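Local coordinates for protein transcriptional regulator, ROK family (Vibrio cholerae O1 biovar eltor, PDB 1Z05) that probably binds DNA as a zinc-containing transcriptional regulator of the ROK family, a homolog of E. coli Mlc, with a likely role in controlling carbohydrate metabolism, at residues L106-R117 with L166-P177. Sequence-based numbering, arbitrary orientation. Where two conformers were deposited one is given.
Sequences LGWQFLSMRLGR and LDRVTSIAITLP. With SO4 (sulfate ion), chain C; SO4 (sulfate ion), chain D.
Strands 108-116 and 168-176 run parallel and are joined by alternating backbone hydrogen bonds from R168 N to G107 O through to L115 N to T175 O, with the register slipping by one residue between Q109 and L111. This beta bulge takes in T170 and S171: L111 N moves on to S171 O, while Q109 O accepts T170 N at 2.8 Å. G107 has a positive phi (107°), which glycine readily adopts, and its bare CA lies beside D167 and R168. In one of its two modelled conformers R168 reaches across to W108, its chain bending at chi3 (-70°) to lay the guanidinium flat on the indole, the planes 23° apart; CZ lies over the five-membered ring in a cation-pi contact, 3.7 Å from its centroid, and CD packs over the six-membered ring. W108 NE1, beneath the guanidinium, donates to H81 O, which fixes the indole. Q109, extended beyond CG, carries OE1 to D167 N at 2.7 Å, the donor standing well above the amide plane, and its NE2 reaches Q165 O. On the same face, branched I172 and I174 with longer L111 and M113 give an apolar surface: L111 CB meets I172 CG1 at 3.8 Å, and M113 CB meets I174 CD1 at 3.9 Å. On the face of S112 and A173, one water joins S112 OG, M113 O and T175 OG1; S112 OG also bonds T406 O. At the C-terminal end R114 NH2 and backbone R117 N both donate to O4 of a sulfate, probably from the crystallisation liquor, while R114 NH1 forms a salt bridge with D217. Consistent with the ASKHA fold, 108-116 is the middle strand of a five-stranded mixed sheet, between antiparallel 119-126 and parallel 168-176, with 212-216 parallel beyond; helix 144-161 covers the L111 and M113 face, and helix 407-418 packs on F110 and A173.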
ATOM      1  N   LEU A 106       1.095 -34.222  -1.525  1.00 39.46           N
ATOM      2  CA  LEU A 106       0.213 -35.297  -1.955  1.00 38.27           C
ATOM      3  C   LEU A 106      -0.642 -35.795  -0.793  1.00 37.22           C
ATOM      4  O   LEU A 106      -0.116 -36.207   0.245  1.00 36.33           O
ATOM      5  CB  LEU A 106       1.018 -36.445  -2.589  1.00 38.45           C
ATOM      6  CG  LEU A 106       0.268 -37.397  -3.522  1.00 38.18           C
ATOM      7  CD1 LEU A 106      -0.283 -36.672  -4.758  1.00 35.67           C
ATOM      8  CD2 LEU A 106       1.158 -38.565  -3.948  1.00 37.36           C
ATOM      9  N   GLY A 107      -1.956 -35.717  -0.977  1.00 35.84           N
ATOM     10  CA  GLY A 107      -2.917 -36.059   0.062  1.00 36.61           C
ATOM     11  C   GLY A 107      -3.596 -34.843   0.655  1.00 37.44           C
ATOM     12  O   GLY A 107      -4.702 -34.946   1.200  1.00 38.24           O
ATOM     13  N   TRP A 108      -2.938 -33.690   0.556  1.00 36.74           N
ATOM     14  CA  TRP A 108      -3.485 -32.443   1.082  1.00 36.90           C
ATOM     15  C   TRP A 108      -4.240 -31.697  -0.002  1.00 37.44           C
ATOM     16  O   TRP A 108      -3.784 -31.610  -1.147  1.00 37.38           O
ATOM     17  CB  TRP A 108      -2.376 -31.523   1.581  1.00 36.20           C
ATOM     18  CG  TRP A 108      -1.572 -32.055   2.711  1.00 38.02           C
ATOM     19  CD1 TRP A 108      -0.270 -32.455   2.667  1.00 37.56           C
ATOM     20  CD2 TRP A 108      -1.988 -32.189   4.072  1.00 37.39           C
ATOM     21  NE1 TRP A 108       0.148 -32.845   3.910  1.00 38.12           N
ATOM     22  CE2 TRP A 108      -0.887 -32.691   4.796  1.00 38.26           C
ATOM     23  CE3 TRP A 108      -3.185 -31.931   4.752  1.00 40.09           C
ATOM     24  CZ2 TRP A 108      -0.947 -32.961   6.166  1.00 38.08           C
ATOM     25  CZ3 TRP A 108      -3.249 -32.200   6.123  1.00 39.28           C
ATOM     26  CH2 TRP A 108      -2.134 -32.714   6.811  1.00 39.07           C
ATOM     27  N   GLN A 109      -5.371 -31.124   0.386  1.00 36.33           N
ATOM     28  CA  GLN A 109      -6.258 -30.460  -0.542  1.00 37.44           C
ATOM     29  C   GLN A 109      -6.855 -29.209   0.096  1.00 37.75           C
ATOM     30  O   GLN A 109      -6.705 -28.976   1.293  1.00 39.55           O
ATOM     31  CB  GLN A 109      -7.386 -31.417  -0.946  1.00 36.03           C
ATOM     32  CG  GLN A 109      -6.912 -32.733  -1.581  1.00 37.32           C
ATOM     33  CD  GLN A 109      -8.035 -33.718  -1.752  1.00 37.57           C
ATOM     34  OE1 GLN A 109      -9.000 -33.689  -1.002  1.00 40.70           O
ATOM     35  NE2 GLN A 109      -7.917 -34.601  -2.741  1.00 39.51           N
ATOM     36  N   PHE A 110      -7.532 -28.406  -0.717  1.00 39.06           N
ATOM     37  CA  PHE A 110      -8.355 -27.309  -0.222  1.00 37.88           C
ATOM     38  C   PHE A 110      -9.502 -27.081  -1.207  1.00 38.97           C
ATOM     39  O   PHE A 110      -9.420 -27.493  -2.365  1.00 39.19           O
ATOM     40  CB  PHE A 110      -7.517 -26.026  -0.021  1.00 36.84           C
ATOM     41  CG  PHE A 110      -6.887 -25.480  -1.289  1.00 37.49           C
ATOM     42  CD1 PHE A 110      -7.584 -24.589  -2.098  1.00 36.88           C
ATOM     43  CD2 PHE A 110      -5.587 -25.838  -1.649  1.00 34.02           C
ATOM     44  CE1 PHE A 110      -7.011 -24.064  -3.267  1.00 34.38           C
ATOM     45  CE2 PHE A 110      -4.993 -25.309  -2.798  1.00 38.17           C
ATOM     46  CZ  PHE A 110      -5.705 -24.431  -3.613  1.00 37.21           C
ATOM     47  N   LEU A 111     -10.569 -26.443  -0.729  1.00 38.52           N
ATOM     48  CA  LEU A 111     -11.652 -25.988  -1.580  1.00 40.00           C
ATOM     49  C   LEU A 111     -11.436 -24.533  -1.941  1.00 40.49           C
ATOM     50  O   LEU A 111     -11.019 -23.725  -1.099  1.00 40.08           O
ATOM     51  CB  LEU A 111     -13.003 -26.099  -0.862  1.00 41.82           C
ATOM     52  CG  LEU A 111     -13.661 -27.446  -0.597  1.00 45.08           C
ATOM     53  CD1 LEU A 111     -15.102 -27.177  -0.148  1.00 50.21           C
ATOM     54  CD2 LEU A 111     -13.649 -28.326  -1.830  1.00 52.21           C
ATOM     55  N   SER A 112     -11.692 -24.207  -3.200  1.00 40.27           N
ATOM     56  CA  SER A 112     -11.674 -22.822  -3.646  1.00 40.94           C
ATOM     57  C   SER A 112     -13.011 -22.586  -4.314  1.00 41.39           C
ATOM     58  O   SER A 112     -13.439 -23.381  -5.155  1.00 42.22           O
ATOM     59  CB  SER A 112     -10.513 -22.561  -4.610  1.00 41.57           C
ATOM     60  OG  SER A 112     -10.428 -21.181  -4.942  1.00 43.56           O
ATOM     61  N   MET A 113     -13.682 -21.512  -3.906  1.00 40.95           N
ATOM     62  CA  MET A 113     -15.004 -21.182  -4.401  1.00 41.10           C
ATOM     63  C   MET A 113     -15.041 -19.791  -5.016  1.00 39.66           C
ATOM     64  O   MET A 113     -14.295 -18.893  -4.613  1.00 38.76           O
ATOM     65  CB  MET A 113     -16.015 -21.256  -3.253  1.00 39.79           C
ATOM     66  CG  MET A 113     -16.126 -22.638  -2.629  1.00 42.05           C
ATOM     67  SD  MET A 113     -17.119 -22.640  -1.121  1.00 47.09           S
ATOM     68  CE  MET A 113     -18.766 -22.585  -1.796  1.00 50.37           C
ATOM     69  N   ARG A 114     -15.905 -19.617  -6.003  1.00 40.19           N
ATOM     70  CA  ARG A 114     -16.252 -18.282  -6.469  1.00 39.90           C
ATOM     71  C   ARG A 114     -17.756 -18.081  -6.360  1.00 40.20           C
ATOM     72  O   ARG A 114     -18.536 -18.895  -6.871  1.00 40.14           O
ATOM     73  CB  ARG A 114     -15.798 -18.042  -7.911  1.00 39.32           C
ATOM     74  CG  ARG A 114     -16.299 -16.688  -8.462  1.00 37.63           C
ATOM     75  CD  ARG A 114     -15.887 -16.428  -9.913  1.00 41.16           C
ATOM     76  NE  ARG A 114     -16.606 -15.266 -10.433  1.00 42.30           N
ATOM     77  CZ  ARG A 114     -16.236 -14.005 -10.226  1.00 43.05           C
ATOM     78  NH1 ARG A 114     -15.131 -13.736  -9.526  1.00 41.35           N
ATOM     79  NH2 ARG A 114     -16.980 -13.012 -10.704  1.00 39.26           N
ATOM     80  N   LEU A 115     -18.153 -17.002  -5.689  1.00 39.90           N
ATOM     81  CA  LEU A 115     -19.527 -16.529  -5.747  1.00 39.93           C
ATOM     82  C   LEU A 115     -19.606 -15.492  -6.857  1.00 39.76           C
ATOM     83  O   LEU A 115     -19.190 -14.345  -6.677  1.00 38.72           O
ATOM     84  CB  LEU A 115     -19.980 -15.942  -4.398  1.00 40.20           C
ATOM     85  CG  LEU A 115     -21.462 -15.543  -4.273  1.00 41.64           C
ATOM     86  CD1 LEU A 115     -22.393 -16.713  -4.607  1.00 40.92           C
ATOM     87  CD2 LEU A 115     -21.784 -14.996  -2.883  1.00 40.54           C
ATOM     88  N   GLY A 116     -20.111 -15.915  -8.015  1.00 38.82           N
ATOM     89  CA  GLY A 116     -20.242 -15.038  -9.170  1.00 37.68           C
ATOM     90  C   GLY A 116     -21.667 -14.542  -9.311  1.00 37.83           C
ATOM     91  O   GLY A 116     -22.513 -14.832  -8.464  1.00 36.96           O
ATOM     92  N   ARG A 117     -21.936 -13.803 -10.387  1.00 36.50           N
ATOM     93  CA  ARG A 117     -23.262 -13.231 -10.619  1.00 36.60           C
ATOM     94  C   ARG A 117     -24.250 -14.295 -11.081  1.00 36.77           C
ATOM     95  O   ARG A 117     -24.293 -14.656 -12.259  1.00 36.39           O
ATOM     96  CB  ARG A 117     -23.192 -12.074 -11.621  1.00 36.21           C
ATOM     97  CG  ARG A 117     -22.369 -10.888 -11.121  1.00 38.45           C
ATOM     98  CD  ARG A 117     -21.940  -9.986 -12.267  1.00 38.86           C
ATOM     99  NE  ARG A 117     -21.417  -8.698 -11.802  1.00 42.63           N
ATOM    100  CZ  ARG A 117     -20.163  -8.481 -11.414  1.00 45.36           C
ATOM    101  NH1 ARG A 117     -19.268  -9.468 -11.420  1.00 46.65           N
ATOM    102  NH2 ARG A 117     -19.799  -7.265 -11.022  1.00 46.07           N
ATOM    103  N   LEU A 166     -12.197 -36.831  -2.013  1.00 41.84           N
ATOM    104  CA  LEU A 166     -11.731 -35.908  -0.978  1.00 41.86           C
ATOM    105  C   LEU A 166     -10.771 -36.628  -0.054  1.00 42.94           C
ATOM    106  O   LEU A 166     -10.993 -37.780   0.308  1.00 42.29           O
ATOM    107  CB  LEU A 166     -12.912 -35.342  -0.184  1.00 41.44           C
ATOM    108  CG  LEU A 166     -13.776 -34.352  -0.958  1.00 42.60           C
ATOM    109  CD1 LEU A 166     -15.168 -34.306  -0.403  1.00 46.65           C
ATOM    110  CD2 LEU A 166     -13.163 -32.964  -0.949  1.00 45.02           C
ATOM    111  N   ASP A 167      -9.696 -35.951   0.318  1.00 42.31           N
ATOM    112  CA  ASP A 167      -8.706 -36.546   1.199  1.00 43.73           C
ATOM    113  C   ASP A 167      -8.583 -35.622   2.417  1.00 42.82           C
ATOM    114  O   ASP A 167      -9.545 -35.476   3.177  1.00 43.26           O
ATOM    115  CB  ASP A 167      -7.378 -36.763   0.446  1.00 43.28           C
ATOM    116  CG  ASP A 167      -6.435 -37.731   1.163  1.00 49.27           C
ATOM    117  OD1 ASP A 167      -6.730 -38.166   2.305  1.00 53.61           O
ATOM    118  OD2 ASP A 167      -5.382 -38.065   0.574  1.00 56.21           O
ATOM    119  N   ARG A 168      -7.425 -34.988   2.575  0.50 42.05           N
ATOM    120  CA  ARG A 168      -7.172 -34.092   3.697  0.50 41.93           C
ATOM    121  C   ARG A 168      -7.425 -32.643   3.281  0.50 40.64           C
ATOM    122  O   ARG A 168      -6.526 -31.961   2.796  0.50 40.26           O
ATOM    123  CB  ARG A 168      -5.739 -34.269   4.215  0.50 41.60           C
ATOM    124  CG  ARG A 168      -5.334 -35.722   4.472  0.50 42.19           C
ATOM    125  CD  ARG A 168      -3.894 -35.845   4.964  0.50 43.77           C
ATOM    126  NE  ARG A 168      -2.906 -35.533   3.929  0.50 46.28           N
ATOM    127  CZ  ARG A 168      -1.673 -36.032   3.887  0.50 46.16           C
ATOM    128  NH1 ARG A 168      -0.853 -35.683   2.906  0.50 46.62           N
ATOM    129  NH2 ARG A 168      -1.258 -36.888   4.816  0.50 49.22           N
ATOM    130  N   VAL A 169      -8.664 -32.191   3.461  1.00 40.24           N
ATOM    131  CA  VAL A 169      -9.056 -30.826   3.088  1.00 40.04           C
ATOM    132  C   VAL A 169      -8.656 -29.878   4.215  1.00 39.46           C
ATOM    133  O   VAL A 169      -9.124 -30.011   5.342  1.00 40.02           O
ATOM    134  CB  VAL A 169     -10.572 -30.729   2.821  1.00 41.24           C
ATOM    135  CG1 VAL A 169     -10.929 -29.356   2.227  1.00 41.60           C
ATOM    136  CG2 VAL A 169     -11.024 -31.864   1.893  1.00 37.78           C
ATOM    137  N   THR A 170      -7.788 -28.923   3.911  1.00 37.87           N
ATOM    138  CA  THR A 170      -7.173 -28.107   4.959  1.00 36.59           C
ATOM    139  C   THR A 170      -7.897 -26.796   5.214  1.00 36.30           C
ATOM    140  O   THR A 170      -7.755 -26.199   6.284  1.00 37.23           O
ATOM    141  CB  THR A 170      -5.748 -27.737   4.570  1.00 36.02           C
ATOM    142  OG1 THR A 170      -5.790 -26.995   3.352  1.00 35.39           O
ATOM    143  CG2 THR A 170      -4.900 -28.985   4.369  1.00 38.24           C
ATOM    144  N   SER A 171      -8.643 -26.332   4.221  1.00 36.53           N
ATOM    145  CA  SER A 171      -9.133 -24.952   4.209  1.00 38.83           C
ATOM    146  C   SER A 171     -10.094 -24.716   3.051  1.00 38.89           C
ATOM    147  O   SER A 171     -10.194 -25.537   2.133  1.00 40.51           O
ATOM    148  CB  SER A 171      -7.948 -23.982   4.075  1.00 38.69           C
ATOM    149  OG  SER A 171      -7.168 -24.315   2.937  1.00 39.59           O
ATOM    150  N   ILE A 172     -10.775 -23.574   3.102  1.00 39.12           N
ATOM    151  CA  ILE A 172     -11.678 -23.126   2.057  1.00 39.09           C
ATOM    152  C   ILE A 172     -11.347 -21.674   1.719  1.00 39.52           C
ATOM    153  O   ILE A 172     -11.225 -20.832   2.608  1.00 39.85           O
ATOM    154  CB  ILE A 172     -13.168 -23.251   2.491  1.00 38.47           C
ATOM    155  CG1 ILE A 172     -13.560 -24.729   2.631  1.00 40.90           C
ATOM    156  CG2 ILE A 172     -14.099 -22.544   1.492  1.00 39.32           C
ATOM    157  CD1 ILE A 172     -14.875 -24.997   3.351  1.00 39.25           C
ATOM    158  N   ALA A 173     -11.173 -21.402   0.431  1.00 38.56           N
ATOM    159  CA  ALA A 173     -11.037 -20.041  -0.060  1.00 39.28           C
ATOM    160  C   ALA A 173     -12.273 -19.677  -0.874  1.00 39.55           C
ATOM    161  O   ALA A 173     -12.815 -20.511  -1.603  1.00 39.72           O
ATOM    162  CB  ALA A 173      -9.754 -19.905  -0.893  1.00 38.40           C
ATOM    163  N   ILE A 174     -12.742 -18.443  -0.717  1.00 40.23           N
ATOM    164  CA  ILE A 174     -13.868 -17.945  -1.505  1.00 39.15           C
ATOM    165  C   ILE A 174     -13.592 -16.516  -1.968  1.00 38.95           C
ATOM    166  O   ILE A 174     -13.193 -15.661  -1.172  1.00 39.37           O
ATOM    167  CB  ILE A 174     -15.250 -18.114  -0.770  1.00 39.16           C
ATOM    168  CG1 ILE A 174     -16.419 -17.612  -1.636  1.00 38.82           C
ATOM    169  CG2 ILE A 174     -15.257 -17.483   0.635  1.00 39.36           C
ATOM    170  CD1 ILE A 174     -17.756 -18.327  -1.333  1.00 40.86           C
ATOM    171  N   THR A 175     -13.761 -16.290  -3.270  1.00 37.70           N
ATOM    172  CA  THR A 175     -13.531 -14.977  -3.863  1.00 38.63           C
ATOM    173  C   THR A 175     -14.816 -14.532  -4.535  1.00 38.16           C
ATOM    174  O   THR A 175     -15.643 -15.363  -4.926  1.00 39.23           O
ATOM    175  CB  THR A 175     -12.351 -14.991  -4.873  1.00 38.90           C
ATOM    176  OG1 THR A 175     -12.588 -16.000  -5.868  1.00 42.93           O
ATOM    177  CG2 THR A 175     -11.038 -15.305  -4.149  1.00 39.07           C
ATOM    178  N   LEU A 176     -15.001 -13.218  -4.627  1.00 37.97           N
ATOM    179  CA  LEU A 176     -16.245 -12.650  -5.116  1.00 38.02           C
ATOM    180  C   LEU A 176     -16.039 -11.168  -5.408  1.00 37.65           C
ATOM    181  O   LEU A 176     -15.167 -10.538  -4.812  1.00 37.95           O
ATOM    182  CB  LEU A 176     -17.368 -12.813  -4.067  1.00 38.24           C
ATOM    183  CG  LEU A 176     -17.172 -12.185  -2.677  1.00 42.41           C
ATOM    184  CD1 LEU A 176     -18.502 -11.828  -2.080  1.00 48.80           C
ATOM    185  CD2 LEU A 176     -16.426 -13.124  -1.743  1.00 47.35           C
ATOM    186  N   PRO A 177     -16.839 -10.607  -6.324  1.00 37.81           N
ATOM    187  CA  PRO A 177     -16.800  -9.145  -6.524  1.00 39.21           C
ATOM    188  C   PRO A 177     -17.404  -8.428  -5.307  1.00 39.61           C
ATOM    189  O   PRO A 177     -18.122  -9.053  -4.526  1.00 39.61           O
ATOM    190  CB  PRO A 177     -17.685  -8.938  -7.755  1.00 39.36           C
ATOM    191  CG  PRO A 177     -18.638 -10.123  -7.739  1.00 38.57           C
ATOM    192  CD  PRO A 177     -17.813 -11.271  -7.213  1.00 36.91           C
TER
HETATM  193  S   SO4 C 407     -19.431 -13.028 -13.388  1.00 38.82           S
HETATM  194  O1  SO4 C 407     -18.546 -14.044 -13.945  1.00 37.36           O
HETATM  195  O2  SO4 C 407     -18.923 -11.694 -13.664  1.00 37.79           O
HETATM  196  O3  SO4 C 407     -20.736 -13.213 -14.022  1.00 42.30           O
HETATM  197  O4  SO4 C 407     -19.532 -13.194 -11.942  1.00 39.54           O
HETATM  198  S   SO4 D 408     -16.197  -7.061 -12.247  1.00 63.40           S
HETATM  199  O1  SO4 D 408     -15.029  -7.892 -11.969  1.00 64.30           O
HETATM  200  O2  SO4 D 408     -15.801  -5.928 -13.072  1.00 60.92           O
HETATM  201  O3  SO4 D 408     -17.186  -7.856 -12.966  1.00 66.95           O
HETATM  202  O4  SO4 D 408     -16.789  -6.590 -10.998  1.00 62.70           O
HETATM  203  O   HOH W   1     -11.528 -18.489  -5.925  1.00 29.09           O
HETATM  204  O   HOH W   2     -12.830 -15.545  -8.584  1.00 28.40           O